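Local coordinates for alpha-n-acetylglucosaminidase family protein (Clostridium perfringens, PDB 4A41) that binds galactose through a family 32 carbohydrate-binding module, one part of a larger enzyme that probably removes terminal alpha-linked N-acetylglucosamine from glycans, at residues Thr61-Ser72 against Lys141-Ala152. Sequence-based numbering, arbitrary orientation. Where two conformers were deposited one is given.
Sequences TKYNPVEELPQS and KLVALEGVGGFA. With GAL (beta-D-galactopyranose), chain C.
Leu69 reaches from the 61-72 loop into the bend of 141-152, and its atoms from CB to the methyls meet successive, partly shared, parts of that bend. CB lies 3.7 Å from Leu145 O; chi1 (-62°) sets CG beside the backbone N, 3.5 Å from Gly150 O. Beyond the fork, CD1 approaches Gly147 N at 3.4 Å, while CD2 lies between Ala144 O and Ala152 CB (3.9 Å from the latter). Polar bonds flank the leucine. At one end Gln71 and Ala144 form an antiparallel hydrogen-bonded pair joining strands 71-77 and 139-144, its Gln71 N to Ala144 O bond being weak. At the other, Thr61 N donates to Ala152 O, and Thr61 OG1 accepts the nearly straight bond from Ala152 N (3.0 Å, 172°). Gly150 O receives two waters, which lead to Glu67 O and Leu69 N. At this galactose end of the F5/8 type C beta-sandwich, Val66 CG2 touches Phe151 CE1 at 3.5 Å. Tyr63 lays a ring face under galactose C6, 3.6 Å above its plane, and Phe151 CZ lies 3.7 Å from galactose C6; Glu44, His60, Arg91 and Asn96 complete the pocket. The chemistry implies a division of labour: backbone, hydroxyl and water-mediated bonds hold the segments together, while aromatic rings supply apolar surface to the galactose.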
# COMPACT_ATOMS: atom_id res chain seq x y z
N THR A 61 7.03 -4.84 -5.71
CA THR A 61 8.13 -5.47 -4.98
C THR A 61 9.29 -5.76 -5.95
O THR A 61 9.07 -5.95 -7.15
CB THR A 61 7.67 -6.79 -4.29
OG1 THR A 61 6.92 -7.59 -5.21
CG2 THR A 61 6.78 -6.47 -3.05
N LYS A 62 10.50 -5.82 -5.40
CA LYS A 62 11.71 -6.12 -6.18
C LYS A 62 11.65 -7.49 -6.81
O LYS A 62 11.32 -8.48 -6.14
CB LYS A 62 12.94 -6.01 -5.28
CG LYS A 62 14.27 -6.50 -5.90
CD LYS A 62 14.65 -5.65 -7.09
CE LYS A 62 16.06 -5.96 -7.56
NZ LYS A 62 17.06 -5.33 -6.67
N TYR A 63 11.97 -7.56 -8.10
CA TYR A 63 12.05 -8.85 -8.76
C TYR A 63 13.40 -8.96 -9.49
O TYR A 63 14.22 -8.04 -9.43
CB TYR A 63 10.81 -9.11 -9.61
CG TYR A 63 10.53 -8.09 -10.67
CD1 TYR A 63 11.09 -8.22 -11.95
CD2 TYR A 63 9.69 -6.99 -10.43
CE1 TYR A 63 10.82 -7.27 -12.94
CE2 TYR A 63 9.42 -6.04 -11.41
CZ TYR A 63 9.98 -6.20 -12.68
OH TYR A 63 9.73 -5.28 -13.67
N ASN A 64 13.63 -10.12 -10.11
CA ASN A 64 14.93 -10.47 -10.73
C ASN A 64 16.16 -10.32 -9.78
O ASN A 64 17.03 -9.46 -10.00
CB ASN A 64 15.10 -9.74 -12.08
CG ASN A 64 14.04 -10.18 -13.13
OD1 ASN A 64 13.50 -11.30 -13.07
ND2 ASN A 64 13.75 -9.30 -14.09
N PRO A 65 16.22 -11.15 -8.71
CA PRO A 65 15.24 -12.16 -8.36
C PRO A 65 14.21 -11.59 -7.38
O PRO A 65 14.42 -10.51 -6.81
CB PRO A 65 16.08 -13.23 -7.67
CG PRO A 65 17.14 -12.45 -6.98
CD PRO A 65 17.39 -11.22 -7.81
N VAL A 66 13.13 -12.32 -7.23
CA VAL A 66 12.06 -11.95 -6.32
C VAL A 66 12.57 -11.85 -4.88
O VAL A 66 13.38 -12.68 -4.42
CB VAL A 66 10.90 -12.95 -6.42
CG1 VAL A 66 9.84 -12.70 -5.35
CG2 VAL A 66 10.28 -12.88 -7.79
N GLU A 67 12.11 -10.82 -4.19
CA GLU A 67 12.14 -10.78 -2.74
C GLU A 67 10.76 -11.23 -2.30
O GLU A 67 9.76 -10.53 -2.53
CB GLU A 67 12.47 -9.38 -2.27
CG GLU A 67 13.89 -9.03 -2.71
CD GLU A 67 14.37 -7.68 -2.22
OE1 GLU A 67 13.54 -6.79 -1.98
OE2 GLU A 67 15.61 -7.50 -2.13
N GLU A 68 10.71 -12.42 -1.68
CA GLU A 68 9.46 -13.14 -1.42
C GLU A 68 8.55 -12.41 -0.43
O GLU A 68 9.02 -11.74 0.48
CB GLU A 68 9.76 -14.56 -0.92
CG GLU A 68 10.38 -15.45 -2.01
N LEU A 69 7.24 -12.58 -0.62
CA LEU A 69 6.23 -12.10 0.32
C LEU A 69 6.37 -12.87 1.63
O LEU A 69 6.84 -14.02 1.62
CB LEU A 69 4.83 -12.24 -0.25
CG LEU A 69 4.58 -11.44 -1.55
CD1 LEU A 69 3.15 -11.67 -1.97
CD2 LEU A 69 4.88 -9.92 -1.34
N PRO A 70 5.97 -12.28 2.77
CA PRO A 70 5.37 -10.93 2.91
C PRO A 70 6.33 -9.77 2.64
O PRO A 70 7.53 -9.85 2.93
CB PRO A 70 4.91 -10.89 4.37
CG PRO A 70 4.81 -12.34 4.78
CD PRO A 70 5.95 -13.00 4.06
N GLN A 71 5.79 -8.73 2.01
CA GLN A 71 6.47 -7.47 1.96
C GLN A 71 5.40 -6.41 2.19
O GLN A 71 4.21 -6.71 2.11
CB GLN A 71 7.12 -7.20 0.60
CG GLN A 71 8.23 -8.20 0.18
CD GLN A 71 9.50 -8.14 1.02
OE1 GLN A 71 9.86 -7.10 1.62
NE2 GLN A 71 10.23 -9.26 1.03
N SER A 72 5.83 -5.21 2.54
CA SER A 72 4.90 -4.14 2.91
C SER A 72 5.32 -2.78 2.38
O SER A 72 6.47 -2.56 1.99
CB SER A 72 4.77 -4.06 4.44
OG SER A 72 5.98 -3.65 5.05
N LYS A 141 0.64 1.02 7.30
CA LYS A 141 1.44 0.01 6.62
C LYS A 141 0.48 -1.00 6.01
O LYS A 141 -0.34 -1.65 6.69
CB LYS A 141 2.42 -0.68 7.58
CG LYS A 141 3.18 -1.85 6.92
CD LYS A 141 4.01 -2.68 7.91
CE LYS A 141 5.06 -1.86 8.64
NZ LYS A 141 5.90 -2.83 9.44
N LEU A 142 0.59 -1.17 4.71
CA LEU A 142 -0.13 -2.23 4.01
C LEU A 142 0.80 -3.44 3.80
O LEU A 142 1.84 -3.32 3.14
CB LEU A 142 -0.67 -1.76 2.64
CG LEU A 142 -1.38 -2.85 1.82
CD1 LEU A 142 -2.63 -3.37 2.49
CD2 LEU A 142 -1.69 -2.27 0.42
N VAL A 143 0.43 -4.55 4.44
CA VAL A 143 1.22 -5.80 4.38
C VAL A 143 0.57 -6.72 3.34
O VAL A 143 -0.60 -7.12 3.44
CB VAL A 143 1.28 -6.52 5.75
CG1 VAL A 143 2.13 -7.77 5.64
CG2 VAL A 143 1.79 -5.60 6.85
N ALA A 144 1.34 -7.04 2.31
CA ALA A 144 0.95 -8.06 1.31
C ALA A 144 1.43 -9.44 1.72
O ALA A 144 2.63 -9.73 1.65
CB ALA A 144 1.54 -7.69 -0.06
N LEU A 145 0.50 -10.27 2.19
CA LEU A 145 0.82 -11.64 2.59
C LEU A 145 0.88 -12.51 1.36
O LEU A 145 1.72 -13.43 1.28
CB LEU A 145 -0.24 -12.18 3.56
CG LEU A 145 -0.32 -11.46 4.92
CD1 LEU A 145 -1.41 -12.05 5.79
CD2 LEU A 145 1.02 -11.45 5.63
N GLU A 146 -0.02 -12.24 0.43
CA GLU A 146 -0.10 -12.97 -0.85
C GLU A 146 -0.48 -12.02 -1.95
O GLU A 146 -1.25 -11.08 -1.71
CB GLU A 146 -1.12 -14.11 -0.79
CG GLU A 146 -0.79 -15.11 0.33
CD GLU A 146 -1.72 -16.30 0.43
OE1 GLU A 146 -2.70 -16.43 -0.34
OE2 GLU A 146 -1.44 -17.16 1.30
N GLY A 147 0.05 -12.25 -3.15
CA GLY A 147 -0.32 -11.46 -4.31
C GLY A 147 -0.10 -12.23 -5.58
O GLY A 147 0.62 -13.24 -5.57
N VAL A 148 -0.69 -11.74 -6.66
CA VAL A 148 -0.65 -12.50 -7.93
C VAL A 148 0.81 -12.68 -8.37
O VAL A 148 1.58 -11.73 -8.44
CB VAL A 148 -1.49 -11.82 -9.01
CG1 VAL A 148 -1.23 -12.49 -10.37
CG2 VAL A 148 -2.99 -11.88 -8.68
N GLY A 149 1.20 -13.93 -8.66
CA GLY A 149 2.57 -14.22 -9.07
C GLY A 149 3.57 -14.28 -7.93
O GLY A 149 4.75 -14.52 -8.15
N GLY A 150 3.09 -14.02 -6.71
CA GLY A 150 3.99 -13.91 -5.57
C GLY A 150 4.70 -12.57 -5.46
O GLY A 150 5.65 -12.44 -4.69
N PHE A 151 4.24 -11.59 -6.23
CA PHE A 151 4.69 -10.20 -6.16
C PHE A 151 3.62 -9.42 -5.39
O PHE A 151 2.53 -9.90 -5.16
CB PHE A 151 4.78 -9.62 -7.57
CG PHE A 151 5.52 -10.50 -8.55
CD1 PHE A 151 6.89 -10.59 -8.53
CD2 PHE A 151 4.81 -11.19 -9.55
CE1 PHE A 151 7.58 -11.40 -9.46
CE2 PHE A 151 5.49 -12.00 -10.48
CZ PHE A 151 6.86 -12.10 -10.43
N ALA A 152 3.96 -8.19 -4.99
CA ALA A 152 2.94 -7.24 -4.55
C ALA A 152 3.11 -5.95 -5.30
O ALA A 152 4.25 -5.48 -5.53
CB ALA A 152 3.04 -7.00 -3.05
C1 GAL C . 6.04 -8.29 -15.90
C2 GAL C . 5.14 -7.19 -15.38
C3 GAL C . 5.92 -6.43 -14.29
C4 GAL C . 6.41 -7.42 -13.23
C5 GAL C . 7.24 -8.51 -13.90
C6 GAL C . 7.75 -9.54 -12.89
O1 GAL C . 5.30 -9.03 -16.84
O2 GAL C . 4.72 -6.32 -16.43
O3 GAL C . 5.06 -5.43 -13.77
O4 GAL C . 5.27 -7.99 -12.56
O5 GAL C . 6.39 -9.15 -14.83
O6 GAL C . 8.65 -10.47 -13.50
O HOH W 1 7.42 -10.38 -3.98
O HOH W 2 6.67 -14.26 -2.86
O HOH W 3 6.83 -4.94 7.32